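Local coordinates for DUF1881 domain-containing protein (Neurospora crassa, PDB 5Z6D) that is of unknown function but pairs a betagamma-crystallin domain, which carries a calcium site, with an Ig-like domain whose interface contacts render that site inoperative, at residues 99-104 with 198-203; 106-111 with 149-154; 157-162 with 181-186. The protein carries 1 engineered substitution. All coordinates share one frame; numbering follows the deposited sequence.

Contact 1: 99-104 with 198-203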
loop_
_atom_site.group_PDB
_atom_site.type_symbol
_atom_site.label_atom_id
_atom_site.label_comp_id
_atom_site.label_asym_id
_atom_site.label_seq_id
_atom_site.Cartn_x
_atom_site.Cartn_y
_atom_site.Cartn_z
ATOM N N ASP A 99 7.870 5.101 -16.143
ATOM C CA ASP A 99 8.120 4.685 -17.506
ATOM C C ASP A 99 9.288 5.487 -18.061
ATOM O O ASP A 99 9.227 6.714 -18.134
ATOM C CB ASP A 99 6.876 4.895 -18.365
ATOM C CG ASP A 99 7.175 4.798 -19.847
ATOM O OD1 ASP A 99 8.046 3.985 -20.223
ATOM O OD2 ASP A 99 6.542 5.536 -20.631
ATOM N N ALA A 100 10.350 4.791 -18.442
ATOM C CA ALA A 100 11.545 5.450 -18.959
ATOM C C ALA A 100 11.628 5.375 -20.479
ATOM O O ALA A 100 12.629 5.798 -21.061
ATOM C CB ALA A 100 12.789 4.833 -18.336
ATOM N N THR A 101 10.582 4.849 -21.115
ATOM C CA THR A 101 10.611 4.607 -22.560
ATOM C C THR A 101 10.015 5.729 -23.412
ATOM O O THR A 101 9.885 5.584 -24.636
ATOM C CB THR A 101 9.868 3.301 -22.923
ATOM O OG1 THR A 101 8.463 3.464 -22.690
ATOM C CG2 THR A 101 10.402 2.131 -22.101
ATOM N N GLY A 102 9.638 6.833 -22.779
ATOM C CA GLY A 102 9.173 8.002 -23.509
ATOM C C GLY A 102 7.674 8.102 -23.729
ATOM O O GLY A 102 7.222 8.893 -24.547
ATOM N N GLY A 103 6.901 7.317 -22.986
ATOM C CA GLY A 103 5.460 7.310 -23.150
ATOM C C GLY A 103 4.749 8.488 -22.508
ATOM O O GLY A 103 5.330 9.222 -21.699
ATOM N N ALA A 104 3.482 8.662 -22.879
ATOM C CA ALA A 104 2.623 9.673 -22.273
ATOM C C ALA A 104 2.269 9.278 -20.848
ATOM O O ALA A 104 2.386 8.112 -20.470
ATOM C CB ALA A 104 1.351 9.861 -23.103
ATOM N N VAL A 198 8.985 1.113 -9.459
ATOM C CA VAL A 198 9.076 0.091 -10.484
ATOM C C VAL A 198 9.029 0.810 -11.816
ATOM O O VAL A 198 8.079 1.541 -12.085
ATOM C CB VAL A 198 7.946 -0.930 -10.362
ATOM C CG1 VAL A 198 7.944 -1.887 -11.566
ATOM C CG2 VAL A 198 8.068 -1.689 -9.034
ATOM N N THR A 199 10.059 0.618 -12.640
ATOM C CA THR A 199 10.212 1.389 -13.863
ATOM C C THR A 199 10.168 0.494 -15.100
ATOM O O THR A 199 10.851 -0.537 -15.161
ATOM C CB THR A 199 11.530 2.182 -13.867
ATOM O OG1 THR A 199 11.542 3.100 -12.765
ATOM C CG2 THR A 199 11.679 2.960 -15.162
ATOM N N LEU A 200 9.347 0.883 -16.075
ATOM C CA LEU A 200 9.351 0.235 -17.388
ATOM C C LEU A 200 10.574 0.701 -18.175
ATOM O O LEU A 200 10.660 1.858 -18.558
ATOM C CB LEU A 200 8.064 0.545 -18.165
ATOM C CG LEU A 200 7.920 -0.192 -19.499
ATOM C CD1 LEU A 200 7.658 -1.679 -19.277
ATOM C CD2 LEU A 200 6.822 0.412 -20.347
ATOM N N VAL A 201 11.528 -0.195 -18.394
ATOM C CA VAL A 201 12.771 0.196 -19.057
ATOM C C VAL A 201 12.790 -0.250 -20.523
ATOM O O VAL A 201 13.628 0.190 -21.309
ATOM C CB VAL A 201 14.006 -0.371 -18.319
ATOM C CG1 VAL A 201 14.183 0.327 -16.961
ATOM C CG2 VAL A 201 13.880 -1.871 -18.139
ATOM N N ASP A 202 11.844 -1.105 -20.887
ATOM C CA ASP A 202 11.749 -1.616 -22.251
ATOM C C ASP A 202 10.285 -1.874 -22.582
ATOM O O ASP A 202 9.597 -2.549 -21.825
ATOM C CB ASP A 202 12.582 -2.894 -22.390
ATOM C CG ASP A 202 12.434 -3.554 -23.747
ATOM O OD1 ASP A 202 12.055 -2.865 -24.718
ATOM O OD2 ASP A 202 12.708 -4.771 -23.840
ATOM N N ASN A 203 9.794 -1.327 -23.689
ATOM C CA ASN A 203 8.377 -1.485 -24.001
ATOM C C ASN A 203 8.125 -2.503 -25.106
ATOM O O ASN A 203 7.015 -2.610 -25.619
ATOM C CB ASN A 203 7.749 -0.132 -24.360
ATOM C CG ASN A 203 8.426 0.544 -25.537
ATOM O OD1 ASN A 203 9.516 0.161 -25.948
ATOM N ND2 ASN A 203 7.780 1.573 -26.073
#

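Contact 2: 106-111 with 149-154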
loop_
_atom_site.group_PDB
_atom_site.type_symbol
_atom_site.label_atom_id
_atom_site.label_comp_id
_atom_site.label_asym_id
_atom_site.label_seq_id
_atom_site.Cartn_x
_atom_site.Cartn_y
_atom_site.Cartn_z
ATOM N N LYS A 106 0.266 7.910 -17.990
ATOM C CA LYS A 106 -0.726 6.843 -17.896
ATOM C C LYS A 106 -0.795 5.996 -19.160
ATOM O O LYS A 106 -1.770 5.289 -19.365
ATOM C CB LYS A 106 -2.125 7.399 -17.578
ATOM C CG LYS A 106 -2.157 8.347 -16.375
ATOM C CD LYS A 106 -3.582 8.704 -15.959
ATOM C CE LYS A 106 -4.295 7.508 -15.356
ATOM N NZ LYS A 106 -5.578 7.898 -14.712
ATOM N N GLN A 107 0.240 6.050 -19.990
ATOM C CA GLN A 107 0.233 5.211 -21.191
ATOM C C GLN A 107 0.322 3.732 -20.820
ATOM O O GLN A 107 -0.248 2.874 -21.505
ATOM C CB GLN A 107 1.374 5.579 -22.128
ATOM C CG GLN A 107 1.391 4.703 -23.379
ATOM C CD GLN A 107 2.373 5.177 -24.432
ATOM O OE1 GLN A 107 2.736 6.352 -24.485
ATOM N NE2 GLN A 107 2.806 4.255 -25.286
ATOM N N TYR A 108 1.035 3.430 -19.739
ATOM C CA TYR A 108 1.207 2.043 -19.308
ATOM C C TYR A 108 0.554 1.824 -17.970
ATOM O O TYR A 108 0.492 2.739 -17.148
ATOM C CB TYR A 108 2.695 1.672 -19.232
ATOM C CG TYR A 108 3.382 1.804 -20.571
ATOM C CD1 TYR A 108 3.227 0.828 -21.542
ATOM C CD2 TYR A 108 4.174 2.914 -20.871
ATOM C CE1 TYR A 108 3.843 0.946 -22.780
ATOM C CE2 TYR A 108 4.792 3.037 -22.102
ATOM C CZ TYR A 108 4.620 2.047 -23.054
ATOM O OH TYR A 108 5.233 2.156 -24.282
ATOM N N SER A 109 0.039 0.616 -17.767
ATOM C CA SER A 109 -0.489 0.234 -16.461
ATOM C C SER A 109 0.248 -0.971 -15.928
ATOM O O SER A 109 0.676 -1.852 -16.691
ATOM C CB SER A 109 -1.992 -0.049 -16.533
ATOM O OG SER A 109 -2.294 -1.127 -17.416
ATOM N N LEU A 110 0.388 -0.978 -14.608
ATOM C CA LEU A 110 0.906 -2.094 -13.858
ATOM C C LEU A 110 -0.210 -2.556 -12.918
ATOM O O LEU A 110 -0.571 -1.855 -11.970
ATOM C CB LEU A 110 2.151 -1.684 -13.091
ATOM C CG LEU A 110 2.711 -2.712 -12.119
ATOM C CD1 LEU A 110 3.234 -3.920 -12.879
ATOM C CD2 LEU A 110 3.821 -2.049 -11.304
ATOM N N LYS A 111 -0.800 -3.701 -13.233
ATOM C CA LYS A 111 -1.819 -4.301 -12.397
ATOM C C LYS A 111 -1.163 -5.285 -11.446
ATOM O O LYS A 111 -0.398 -6.159 -11.876
ATOM C CB LYS A 111 -2.872 -5.011 -13.260
ATOM C CG LYS A 111 -4.000 -5.662 -12.474
ATOM C CD LYS A 111 -4.924 -6.448 -13.407
ATOM C CE LYS A 111 -6.024 -7.142 -12.630
ATOM N NZ LYS A 111 -6.621 -8.264 -13.405
ATOM N N VAL A 149 1.591 -5.958 -17.150
ATOM C CA VAL A 149 2.028 -4.684 -17.698
ATOM C C VAL A 149 1.404 -4.495 -19.061
ATOM O O VAL A 149 1.674 -5.290 -19.993
ATOM C CB VAL A 149 3.543 -4.596 -17.856
ATOM C CG1 VAL A 149 3.930 -3.187 -18.332
ATOM C CG2 VAL A 149 4.243 -4.949 -16.544
ATOM N N ARG A 150 0.599 -3.440 -19.183
ATOM C CA ARG A 150 -0.168 -3.224 -20.404
ATOM C C ARG A 150 0.061 -1.839 -20.981
ATOM O O ARG A 150 0.225 -0.879 -20.236
ATOM C CB ARG A 150 -1.657 -3.415 -20.124
ATOM C CG ARG A 150 -2.490 -3.607 -21.354
ATOM C CD ARG A 150 -3.960 -3.597 -20.984
ATOM N NE ARG A 150 -4.811 -3.905 -22.134
ATOM C CZ ARG A 150 -6.137 -3.818 -22.120
ATOM N NH1 ARG A 150 -6.761 -3.417 -21.019
ATOM N NH2 ARG A 150 -6.837 -4.122 -23.208
ATOM N N ASP A 151 0.081 -1.732 -22.304
ATOM C CA ASP A 151 0.009 -0.424 -22.952
ATOM C C ASP A 151 -1.471 -0.084 -23.069
ATOM O O ASP A 151 -2.203 -0.735 -23.803
ATOM C CB ASP A 151 0.695 -0.431 -24.320
ATOM C CG ASP A 151 0.689 0.951 -25.002
ATOM O OD1 ASP A 151 -0.343 1.654 -24.970
ATOM O OD2 ASP A 151 1.725 1.331 -25.585
ATOM N N GLU A 152 -1.906 0.938 -22.340
ATOM C CA GLU A 152 -3.324 1.265 -22.237
ATOM C C GLU A 152 -3.887 1.884 -23.507
ATOM O O GLU A 152 -5.091 1.813 -23.760
ATOM C CB GLU A 152 -3.558 2.213 -21.060
ATOM C CG GLU A 152 -3.363 1.555 -19.707
ATOM C CD GLU A 152 -4.547 0.693 -19.307
ATOM O OE1 GLU A 152 -5.699 1.105 -19.563
ATOM O OE2 GLU A 152 -4.333 -0.396 -18.741
ATOM N N HIS A 153 -3.021 2.513 -24.285
ATOM C CA HIS A 153 -3.449 3.110 -25.545
ATOM C C HIS A 153 -3.786 2.009 -26.535
ATOM O O HIS A 153 -4.911 1.920 -27.033
ATOM C CB HIS A 153 -2.363 4.019 -26.111
ATOM C CG HIS A 153 -2.051 5.197 -25.245
ATOM N ND1 HIS A 153 -1.008 6.057 -25.508
ATOM C CD2 HIS A 153 -2.646 5.657 -24.118
ATOM C CE1 HIS A 153 -0.972 6.998 -24.579
ATOM N NE2 HIS A 153 -1.957 6.779 -23.727
ATOM N N SER A 154 -2.801 1.157 -26.796
ATOM C CA SER A 154 -2.947 0.107 -27.795
ATOM C C SER A 154 -3.739 -1.087 -27.260
ATOM O O SER A 154 -4.423 -1.772 -28.022
ATOM C CB SER A 154 -1.568 -0.342 -28.296
ATOM O OG SER A 154 -0.828 -1.020 -27.289
#

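Contact 3: 157-162 with 181-186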
loop_
_atom_site.group_PDB
_atom_site.type_symbol
_atom_site.label_atom_id
_atom_site.label_comp_id
_atom_site.label_asym_id
_atom_site.label_seq_id
_atom_site.Cartn_x
_atom_site.Cartn_y
_atom_site.Cartn_z
ATOM N N TYR A 157 -0.519 -6.181 -24.148
ATOM C CA TYR A 157 0.249 -6.520 -22.957
ATOM C C TYR A 157 1.739 -6.585 -23.257
ATOM O O TYR A 157 2.179 -7.268 -24.182
ATOM C CB TYR A 157 -0.237 -7.835 -22.346
ATOM C CG TYR A 157 -1.474 -7.628 -21.519
ATOM C CD1 TYR A 157 -1.378 -7.156 -20.217
ATOM C CD2 TYR A 157 -2.744 -7.845 -22.053
ATOM C CE1 TYR A 157 -2.499 -6.933 -19.456
ATOM C CE2 TYR A 157 -3.876 -7.630 -21.296
ATOM C CZ TYR A 157 -3.748 -7.164 -19.998
ATOM O OH TYR A 157 -4.861 -6.937 -19.225
ATOM N N ILE A 158 2.508 -5.848 -22.467
ATOM C CA ILE A 158 3.948 -5.847 -22.604
ATOM C C ILE A 158 4.474 -7.076 -21.914
ATOM O O ILE A 158 5.340 -7.781 -22.439
ATOM C CB ILE A 158 4.594 -4.619 -21.965
ATOM C CG1 ILE A 158 4.156 -3.340 -22.665
ATOM C CG2 ILE A 158 6.122 -4.741 -21.971
ATOM C CD1 ILE A 158 4.902 -2.139 -22.160
ATOM N N ALA A 159 3.950 -7.334 -20.724
ATOM C CA ALA A 159 4.470 -8.477 -19.978
ATOM C C ALA A 159 3.499 -8.958 -18.941
ATOM O O ALA A 159 2.715 -8.192 -18.417
ATOM C CB ALA A 159 5.786 -8.121 -19.316
ATOM N N VAL A 160 3.568 -10.241 -18.635
ATOM C CA VAL A 160 2.744 -10.826 -17.603
ATOM C C VAL A 160 3.668 -11.672 -16.757
ATOM O O VAL A 160 4.547 -12.340 -17.284
ATOM C CB VAL A 160 1.599 -11.655 -18.202
ATOM C CG1 VAL A 160 0.912 -12.481 -17.139
ATOM C CG2 VAL A 160 0.611 -10.730 -18.901
ATOM N N GLY A 161 3.535 -11.594 -15.440
ATOM C CA GLY A 161 4.378 -12.409 -14.590
ATOM C C GLY A 161 3.984 -12.261 -13.144
ATOM O O GLY A 161 2.802 -12.234 -12.814
ATOM N N SER A 162 4.979 -12.201 -12.273
ATOM C CA SER A 162 4.698 -12.040 -10.858
ATOM C C SER A 162 5.873 -11.417 -10.135
ATOM O O SER A 162 6.978 -11.328 -10.670
ATOM C CB SER A 162 4.343 -13.383 -10.221
ATOM O OG SER A 162 5.410 -14.300 -10.362
ATOM N N HIS A 181 10.024 -15.106 -13.110
ATOM C CA HIS A 181 8.680 -14.666 -13.475
ATOM C C HIS A 181 8.531 -13.142 -13.428
ATOM O O HIS A 181 7.542 -12.587 -13.921
ATOM C CB HIS A 181 7.642 -15.335 -12.577
ATOM C CG HIS A 181 7.426 -16.782 -12.896
ATOM N ND1 HIS A 181 7.079 -17.219 -14.157
ATOM C CD2 HIS A 181 7.520 -17.890 -12.124
ATOM C CE1 HIS A 181 6.965 -18.535 -14.147
ATOM N NE2 HIS A 181 7.227 -18.968 -12.926
ATOM N N TRP A 182 9.528 -12.468 -12.872
ATOM C CA TRP A 182 9.553 -11.007 -12.901
ATOM C C TRP A 182 9.846 -10.540 -14.323
ATOM O O TRP A 182 10.841 -10.963 -14.919
ATOM C CB TRP A 182 10.598 -10.463 -11.931
ATOM C CG TRP A 182 10.824 -8.978 -12.026
ATOM C CD1 TRP A 182 11.795 -8.337 -12.750
ATOM C CD2 TRP A 182 10.077 -7.954 -11.360
ATOM N NE1 TRP A 182 11.692 -6.971 -12.575
ATOM C CE2 TRP A 182 10.646 -6.711 -11.719
ATOM C CE3 TRP A 182 8.983 -7.961 -10.489
ATOM C CZ2 TRP A 182 10.160 -5.497 -11.243
ATOM C CZ3 TRP A 182 8.499 -6.753 -10.017
ATOM C CH2 TRP A 182 9.086 -5.539 -10.399
ATOM N N PRO A 183 8.975 -9.676 -14.874
ATOM C CA PRO A 183 9.132 -9.197 -16.252
ATOM C C PRO A 183 10.474 -8.499 -16.466
ATOM O O PRO A 183 10.798 -7.563 -15.732
ATOM C CB PRO A 183 7.967 -8.216 -16.418
ATOM C CG PRO A 183 6.947 -8.674 -15.433
ATOM C CD PRO A 183 7.742 -9.167 -14.250
ATOM N N LYS A 184 11.247 -8.953 -17.449
ATOM C CA LYS A 184 12.558 -8.362 -17.690
ATOM C C LYS A 184 12.428 -6.904 -18.125
ATOM O O LYS A 184 13.382 -6.133 -18.035
ATOM C CB LYS A 184 13.327 -9.162 -18.740
ATOM C CG LYS A 184 13.549 -10.618 -18.358
ATOM C CD LYS A 184 14.427 -11.330 -19.371
ATOM C CE LYS A 184 14.667 -12.780 -18.981
ATOM N NZ LYS A 184 13.461 -13.635 -19.176
ATOM N N GLN A 185 11.240 -6.536 -18.593
ATOM C CA GLN A 185 10.957 -5.155 -18.972
ATOM C C GLN A 185 10.886 -4.184 -17.803
ATOM O O GLN A 185 10.867 -2.981 -18.018
ATOM C CB GLN A 185 9.636 -5.074 -19.736
ATOM C CG GLN A 185 9.649 -5.773 -21.087
ATOM C CD GLN A 185 9.171 -7.209 -20.997
ATOM O OE1 GLN A 185 9.196 -7.821 -19.931
ATOM N NE2 GLN A 185 8.722 -7.751 -22.120
ATOM N N LEU A 186 10.810 -4.703 -16.580
ATOM C CA LEU A 186 10.698 -3.860 -15.390
ATOM C C LEU A 186 11.969 -3.884 -14.553
ATOM O O LEU A 186 12.651 -4.906 -14.468
ATOM C CB LEU A 186 9.531 -4.317 -14.519
ATOM C CG LEU A 186 8.126 -4.323 -15.113
ATOM C CD1 LEU A 186 7.124 -4.952 -14.142
ATOM C CD2 LEU A 186 7.717 -2.898 -15.497
HETATM O O HOH W 1 7.140 -12.056 -17.215
#

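Contact 1: 99-104 with 198-203
D99 and L200 both hold CG anti to the backbone N (chi1 166° and -175°), and because they face each other as a parallel bridge pair their side chains run side by side, with OD1 of D99 3.8 Å from CD2 of L200. T101 is turned differently: its OG1 is tucked between its own N and carbonyl carbon (chi1 69°), which lets the hydroxyl reach back to the aspartate while CG2 faces the opposite backbone. D99 then does most of the work inside the loop. Its OD1 takes two bonds, from T101 OG1 at 2.6 Å on the syn lone pair and from T101 N at 2.8 Å, the latter arriving from above the carboxylate plane. OD2 accepts G103 N at 3.0 Å, so three donors fix the rotation of the carboxylate. A side chain at G103 would run into OD2. Held this way, T101 lays CG2 3.6 Å from L200 O and about as close to the V201-D202 peptide, while N203 crosses near OG1 and its ND2 hydrogen-bonds to the OH of Y108. One bond joins the two backbones directly, A100 N to L200 O, 3.0 Å and nearly straight; beside it A100 CB rests 3.8 Å from T199 CG2. With an alanine at D99, T101 and G103 would probably lose their common acceptor, and the threonine side chain would be freed to turn, taking CG2 off L200 O. The local motif is an Asx turn, placed where strand 91-99 leaves its parallel pairing with the chain's last strand, 195-200, in one sheet of the Ig-like domain.

Contact 2: 106-111 with 149-154
S109 and R150 form the hydrogen-bonded pair of this antiparallel ladder: S109 N gives to R150 O at 2.9 Å and R150 N returns to S109 O at 3.0 Å. A third backbone bond, E152 N to Q107 O at 2.7 Å, extends the pairing past the end of strand 143-151. On either side of S109-R150 lie the non-hydrogen-bonded pairs Y108-D151 and L110-V149, where CA-H groups of Y108 and V149 point at R150 O and S109 O. This ladder joins strands 108-112 and 143-151 within the five-stranded sheet of the Ig-like domain, and strand 120-123 flanks it beyond 108-112.

Two side-chain hydrogen bonds reinforce the backbone. S109 OG, held between its own N and carbonyl carbon (chi1 61°), gives a short 2.5 Å bond to E152 OE2, met on the anti side; the glutamate chain bends at its second torsion (-78°) to bring the carboxylate back over the serine. Q107 NE2 reaches D151 OD2 at 3.1 Å, in the plane of its own amide but from above that of the carboxylate, while its OE1 takes A104 N. The other oxygen of D151, OD1, accepts S154 N, an Asx motif that turns the chain after the strand.

Packing supplies the remainder. Q107 CG sits over one face of the H153 ring, 3.6 Å from its centroid in a CH-pi contact, with the amide plane only 23° from the ring plane. Y108 CE1 comes within 3.5 Å of D151 OD2, and L110 CD1 meets V149 CG2 at 3.9 Å.

Contact 3: 157-162 with 181-186
A classic beta bulge in strand 157-168, where I158 and A159 both face V149, turns these two residues toward the loop 181-186, which itself bends through a type I turn from P183 to L186. A159 CB fits against P183 CB at 3.6 Å and lies 3.5 Å from Q185 OE1. Next to it, I158 CG2 meets Q185 CG at 3.8 Å as the two side chains run antiparallel alongside one another. A bend at the second torsion of Q185 (92°) swings its amide across A159, with OE1 by the methyl and NE2 bonded to K204 O and S206 OG.

Farther along, H181 O takes S162 N at 3.1 Å, with the donor well above the carbonyl plane, and the CA of G161 also touches that oxygen, at 3.2 Å. A beta carbon at G161 would collide with H181 O. S162 OG rests 3.3 Å from H181 CB, and a water bridges V160 O and, weakly, H181 O. The W182 ring ties its NE1 to L186 O at 3.0 Å. With one direct hydrogen bond between the segments, the fit probably owes much to close packing and to the absence of a side chain at G161.

In the fold
The three contacts cluster at one end of the Ig-like domain, their centres 10 Å (1 and 2), 12 Å (2 and 3) and 13 Å (1 and 3) apart. Contacts 2 and 3 follow in series along the chain, both nested inside the loop closed by contact 1. Y108 of contact 2 links them in space: its CE2 lies 3.4 Å from D99 OD2 of contact 1, and its CE1 packs 3.3 Å from I158 CD1 of contact 3. L200 CD2 of contact 1 packs 3.7 Å from both Y108 CD2 and I158 CD1. Backbone bonds add V201 N to Q185 O (2.9 Å) and V149 O to I158 N (2.7 Å). The calcium-site residues D39, Q56, G79 and S81 lie away from all three.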